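Local coordinates for protein polygalacturonase (Pectobacterium carotovorum subsp. carotovorum, PDB 1BHE) that hydrolyses the alpha-1,4 linkages between galacturonosyl units of polygalacturonic acid, and so helps to macerate and soft-rot plant tissue, at residues 43-54 against 65-76. Sequence-based numbering, arbitrary orientation.
Sequences RLSAGSTSVFLS and LLIDKGVTLRAV
Arg43 reaches across to Asp68 where two successive coils of the right-handed parallel beta-helix of this family 28 glycosidase stack near one end of the solenoid. Strands 43-45 and 51-54 run parallel to 65-67 and 72-75; between the paired ends, residues 46-49 face only Lys69 and Gly70, so the first segment has two residues more at this corner, and the second turns there in a type II turn from Asp68 to Val71. Arg43 keeps CG anti to its own N (chi1 -179°) and stays extended to NE. Its CB and CG run beside Leu66, with CG 3.9 Å from Leu66 CD2, and CD still brushes that methyl. Arg43 NE then meets the syn lone pair of Asp68 OD1 at 2.8 Å, almost in the guanidinium plane, while NH2 makes a more bent bond to OD2 (138°) from above the carboxylate plane. Ser45 OG donates to Asp68 OD2 from the opposite face, at 2.6 Å, and a water links OD2 to Ala46 N. These bonds restrain the carboxylate's rotation and probably stabilise its negative charge.

Inside the coil, Leu44 CG lies over one face of the Phe52 ring, whose edge takes Val71 CG1 3.8 Å from CD1; Leu44 CD2 touches Leu65 CD2. Helix 26-33 adds Ile29 against Phe52 and Leu73. On the outer side, Arg74 bends at chi3 (-72°), bringing its guanidinium face over Val51 CG1, and its NE forms a salt bridge with Asp120 of the following coil. Where the turn enters strand 72-75, a second water accepts from Ser50 OG and Thr72 OG1 and donates to Gly70 O at 2.9 Å.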
loop_
_atom_site.group_PDB
_atom_site.type_symbol
_atom_site.label_atom_id
_atom_site.label_comp_id
_atom_site.label_asym_id
_atom_site.label_seq_id
_atom_site.Cartn_x
_atom_site.Cartn_y
_atom_site.Cartn_z
ATOM N N ARG A 43 -24.446 3.080 3.559
ATOM C CA ARG A 43 -23.991 3.485 4.888
ATOM C C ARG A 43 -24.104 2.345 5.895
ATOM O O ARG A 43 -25.139 1.695 6.017
ATOM C CB ARG A 43 -24.805 4.700 5.360
ATOM C CG ARG A 43 -24.392 5.224 6.728
ATOM C CD ARG A 43 -25.124 6.494 7.140
ATOM N NE ARG A 43 -24.776 6.880 8.508
ATOM C CZ ARG A 43 -25.410 7.756 9.276
ATOM N NH1 ARG A 43 -26.462 8.428 8.824
ATOM N NH2 ARG A 43 -24.975 7.991 10.512
ATOM N N LEU A 44 -23.015 2.078 6.599
ATOM C CA LEU A 44 -22.929 1.019 7.593
ATOM C C LEU A 44 -22.971 1.634 8.996
ATOM O O LEU A 44 -22.023 2.269 9.457
ATOM C CB LEU A 44 -21.649 0.220 7.375
ATOM C CG LEU A 44 -21.652 -1.045 6.525
ATOM C CD1 LEU A 44 -22.689 -1.096 5.425
ATOM C CD2 LEU A 44 -20.260 -1.279 5.928
ATOM N N SER A 45 -24.117 1.469 9.642
ATOM C CA SER A 45 -24.362 2.001 10.973
ATOM C C SER A 45 -24.563 0.890 12.001
ATOM O O SER A 45 -24.705 -0.285 11.674
ATOM C CB SER A 45 -25.610 2.892 10.946
ATOM O OG SER A 45 -25.420 4.014 10.103
ATOM N N ALA A 46 -24.553 1.282 13.273
ATOM C CA ALA A 46 -24.724 0.329 14.362
ATOM C C ALA A 46 -26.179 -0.107 14.513
ATOM O O ALA A 46 -27.107 0.649 14.242
ATOM C CB ALA A 46 -24.272 0.968 15.672
ATOM N N GLY A 47 -26.372 -1.335 14.965
ATOM C CA GLY A 47 -27.710 -1.888 15.209
ATOM C C GLY A 47 -27.646 -2.502 16.621
ATOM O O GLY A 47 -27.109 -1.859 17.525
ATOM N N SER A 48 -27.883 -3.807 16.696
ATOM C CA SER A 48 -27.672 -4.549 17.944
ATOM C C SER A 48 -26.182 -4.742 18.189
ATOM O O SER A 48 -25.716 -4.924 19.322
ATOM C CB SER A 48 -28.423 -5.870 17.930
ATOM O OG SER A 48 -28.156 -6.618 16.758
ATOM N N THR A 49 -25.383 -4.714 17.116
ATOM C CA THR A 49 -23.932 -4.757 17.237
ATOM C C THR A 49 -23.378 -3.581 16.419
ATOM O O THR A 49 -24.149 -2.820 15.832
ATOM C CB THR A 49 -23.252 -6.034 16.731
ATOM O OG1 THR A 49 -23.325 -6.041 15.295
ATOM C CG2 THR A 49 -23.882 -7.297 17.298
ATOM N N SER A 50 -22.058 -3.453 16.400
ATOM C CA SER A 50 -21.420 -2.394 15.626
ATOM C C SER A 50 -20.446 -3.031 14.634
ATOM O O SER A 50 -19.539 -2.373 14.137
ATOM C CB SER A 50 -20.673 -1.437 16.554
ATOM O OG SER A 50 -19.599 -2.138 17.174
ATOM N N VAL A 51 -20.606 -4.336 14.413
ATOM C CA VAL A 51 -19.698 -5.079 13.543
ATOM C C VAL A 51 -20.441 -5.766 12.404
ATOM O O VAL A 51 -21.358 -6.560 12.636
ATOM C CB VAL A 51 -18.910 -6.153 14.327
ATOM C CG1 VAL A 51 -17.972 -6.938 13.408
ATOM C CG2 VAL A 51 -18.093 -5.557 15.467
ATOM N N PHE A 52 -20.063 -5.463 11.171
ATOM C CA PHE A 52 -20.581 -6.136 9.988
ATOM C C PHE A 52 -19.564 -7.222 9.606
ATOM O O PHE A 52 -18.434 -6.887 9.244
ATOM C CB PHE A 52 -20.786 -5.186 8.815
ATOM C CG PHE A 52 -21.943 -4.233 8.950
ATOM C CD1 PHE A 52 -21.774 -2.999 9.545
ATOM C CD2 PHE A 52 -23.194 -4.579 8.463
ATOM C CE1 PHE A 52 -22.834 -2.119 9.667
ATOM C CE2 PHE A 52 -24.265 -3.704 8.582
ATOM C CZ PHE A 52 -24.081 -2.473 9.179
ATOM N N LEU A 53 -19.950 -8.479 9.751
ATOM C CA LEU A 53 -19.058 -9.602 9.437
ATOM C C LEU A 53 -19.346 -10.051 8.010
ATOM O O LEU A 53 -20.488 -10.411 7.699
ATOM C CB LEU A 53 -19.278 -10.722 10.449
ATOM C CG LEU A 53 -18.160 -11.738 10.674
ATOM C CD1 LEU A 53 -16.838 -11.068 11.023
ATOM C CD2 LEU A 53 -18.550 -12.715 11.778
ATOM N N SER A 54 -18.350 -9.991 7.132
ATOM C CA SER A 54 -18.589 -10.285 5.721
ATOM C C SER A 54 -17.420 -10.947 5.010
ATOM O O SER A 54 -16.269 -10.861 5.423
ATOM C CB SER A 54 -18.874 -8.931 5.030
ATOM O OG SER A 54 -18.956 -9.033 3.621
ATOM N N LEU A 65 -18.788 3.157 -0.292
ATOM C CA LEU A 65 -19.067 2.549 0.994
ATOM C C LEU A 65 -18.769 3.611 2.061
ATOM O O LEU A 65 -17.733 4.276 1.988
ATOM C CB LEU A 65 -18.205 1.339 1.303
ATOM C CG LEU A 65 -18.786 -0.060 1.339
ATOM C CD1 LEU A 65 -17.767 -1.030 1.945
ATOM C CD2 LEU A 65 -20.106 -0.159 2.086
ATOM N N LEU A 66 -19.660 3.731 3.018
ATOM C CA LEU A 66 -19.517 4.679 4.117
ATOM C C LEU A 66 -19.663 3.929 5.439
ATOM O O LEU A 66 -20.660 3.233 5.631
ATOM C CB LEU A 66 -20.591 5.764 4.004
ATOM C CG LEU A 66 -20.784 6.673 5.223
ATOM C CD1 LEU A 66 -19.482 7.377 5.573
ATOM C CD2 LEU A 66 -21.894 7.686 4.958
ATOM N N ILE A 67 -18.643 3.984 6.288
ATOM C CA ILE A 67 -18.648 3.244 7.555
ATOM C C ILE A 67 -18.662 4.233 8.716
ATOM O O ILE A 67 -17.771 5.071 8.823
ATOM C CB ILE A 67 -17.418 2.330 7.688
ATOM C CG1 ILE A 67 -17.170 1.544 6.396
ATOM C CG2 ILE A 67 -17.566 1.366 8.861
ATOM C CD1 ILE A 67 -15.854 0.798 6.354
ATOM N N ASP A 68 -19.692 4.201 9.549
ATOM C CA ASP A 68 -19.828 5.158 10.640
ATOM C C ASP A 68 -18.740 5.061 11.707
ATOM O O ASP A 68 -18.151 4.008 11.943
ATOM C CB ASP A 68 -21.170 4.943 11.348
ATOM C CG ASP A 68 -22.389 5.446 10.627
ATOM O OD1 ASP A 68 -22.302 5.943 9.485
ATOM O OD2 ASP A 68 -23.494 5.334 11.218
ATOM N N LYS A 69 -18.542 6.168 12.425
ATOM C CA LYS A 69 -17.654 6.188 13.577
ATOM C C LYS A 69 -18.058 5.052 14.520
ATOM O O LYS A 69 -19.250 4.820 14.718
ATOM C CB LYS A 69 -17.733 7.491 14.378
ATOM C CG LYS A 69 -17.958 8.771 13.612
ATOM C CD LYS A 69 -17.155 9.928 14.195
ATOM C CE LYS A 69 -17.234 11.175 13.333
ATOM N NZ LYS A 69 -15.955 11.949 13.373
ATOM N N GLY A 70 -17.099 4.325 15.063
ATOM C CA GLY A 70 -17.377 3.228 15.974
ATOM C C GLY A 70 -17.870 1.946 15.334
ATOM O O GLY A 70 -18.159 0.985 16.059
ATOM N N VAL A 71 -18.064 1.904 14.020
ATOM C CA VAL A 71 -18.551 0.711 13.340
ATOM C C VAL A 71 -17.351 0.050 12.655
ATOM O O VAL A 71 -16.428 0.749 12.231
ATOM C CB VAL A 71 -19.652 1.037 12.318
ATOM C CG1 VAL A 71 -20.020 -0.140 11.426
ATOM C CG2 VAL A 71 -20.911 1.518 13.041
ATOM N N THR A 72 -17.385 -1.272 12.589
ATOM C CA THR A 72 -16.308 -2.023 11.957
ATOM C C THR A 72 -16.862 -2.943 10.874
ATOM O O THR A 72 -17.844 -3.651 11.109
ATOM C CB THR A 72 -15.560 -2.877 13.001
ATOM O OG1 THR A 72 -15.056 -2.027 14.047
ATOM C CG2 THR A 72 -14.389 -3.622 12.381
ATOM N N LEU A 73 -16.252 -2.917 9.697
ATOM C CA LEU A 73 -16.571 -3.891 8.642
ATOM C C LEU A 73 -15.429 -4.907 8.770
ATOM O O LEU A 73 -14.274 -4.561 8.500
ATOM C CB LEU A 73 -16.630 -3.231 7.279
ATOM C CG LEU A 73 -16.707 -4.146 6.052
ATOM C CD1 LEU A 73 -17.984 -4.977 6.068
ATOM C CD2 LEU A 73 -16.634 -3.338 4.764
ATOM N N ARG A 74 -15.732 -6.099 9.243
ATOM C CA ARG A 74 -14.728 -7.119 9.514
ATOM C C ARG A 74 -14.769 -8.329 8.600
ATOM O O ARG A 74 -15.818 -8.942 8.395
ATOM C CB ARG A 74 -14.928 -7.572 10.973
ATOM C CG ARG A 74 -13.888 -8.533 11.529
ATOM C CD ARG A 74 -14.193 -8.859 12.995
ATOM N NE ARG A 74 -13.905 -7.705 13.841
ATOM C CZ ARG A 74 -14.456 -7.451 15.024
ATOM N NH1 ARG A 74 -15.350 -8.262 15.564
ATOM N NH2 ARG A 74 -14.105 -6.351 15.674
ATOM N N ALA A 75 -13.597 -8.678 8.065
ATOM C CA ALA A 75 -13.469 -9.825 7.172
ATOM C C ALA A 75 -13.575 -11.134 7.950
ATOM O O ALA A 75 -12.871 -11.317 8.952
ATOM C CB ALA A 75 -12.146 -9.753 6.412
ATOM N N VAL A 76 -14.451 -12.031 7.504
ATOM C CA VAL A 76 -14.611 -13.298 8.218
ATOM C C VAL A 76 -13.296 -14.057 8.238
ATOM O O VAL A 76 -12.518 -14.030 7.278
ATOM C CB VAL A 76 -15.738 -14.171 7.644
ATOM C CG1 VAL A 76 -17.074 -13.459 7.816
ATOM C CG2 VAL A 76 -15.515 -14.511 6.177
HETATM O O HOH W 1 -23.710 4.142 13.690
HETATM O O HOH W 2 -16.948 -1.676 16.055
#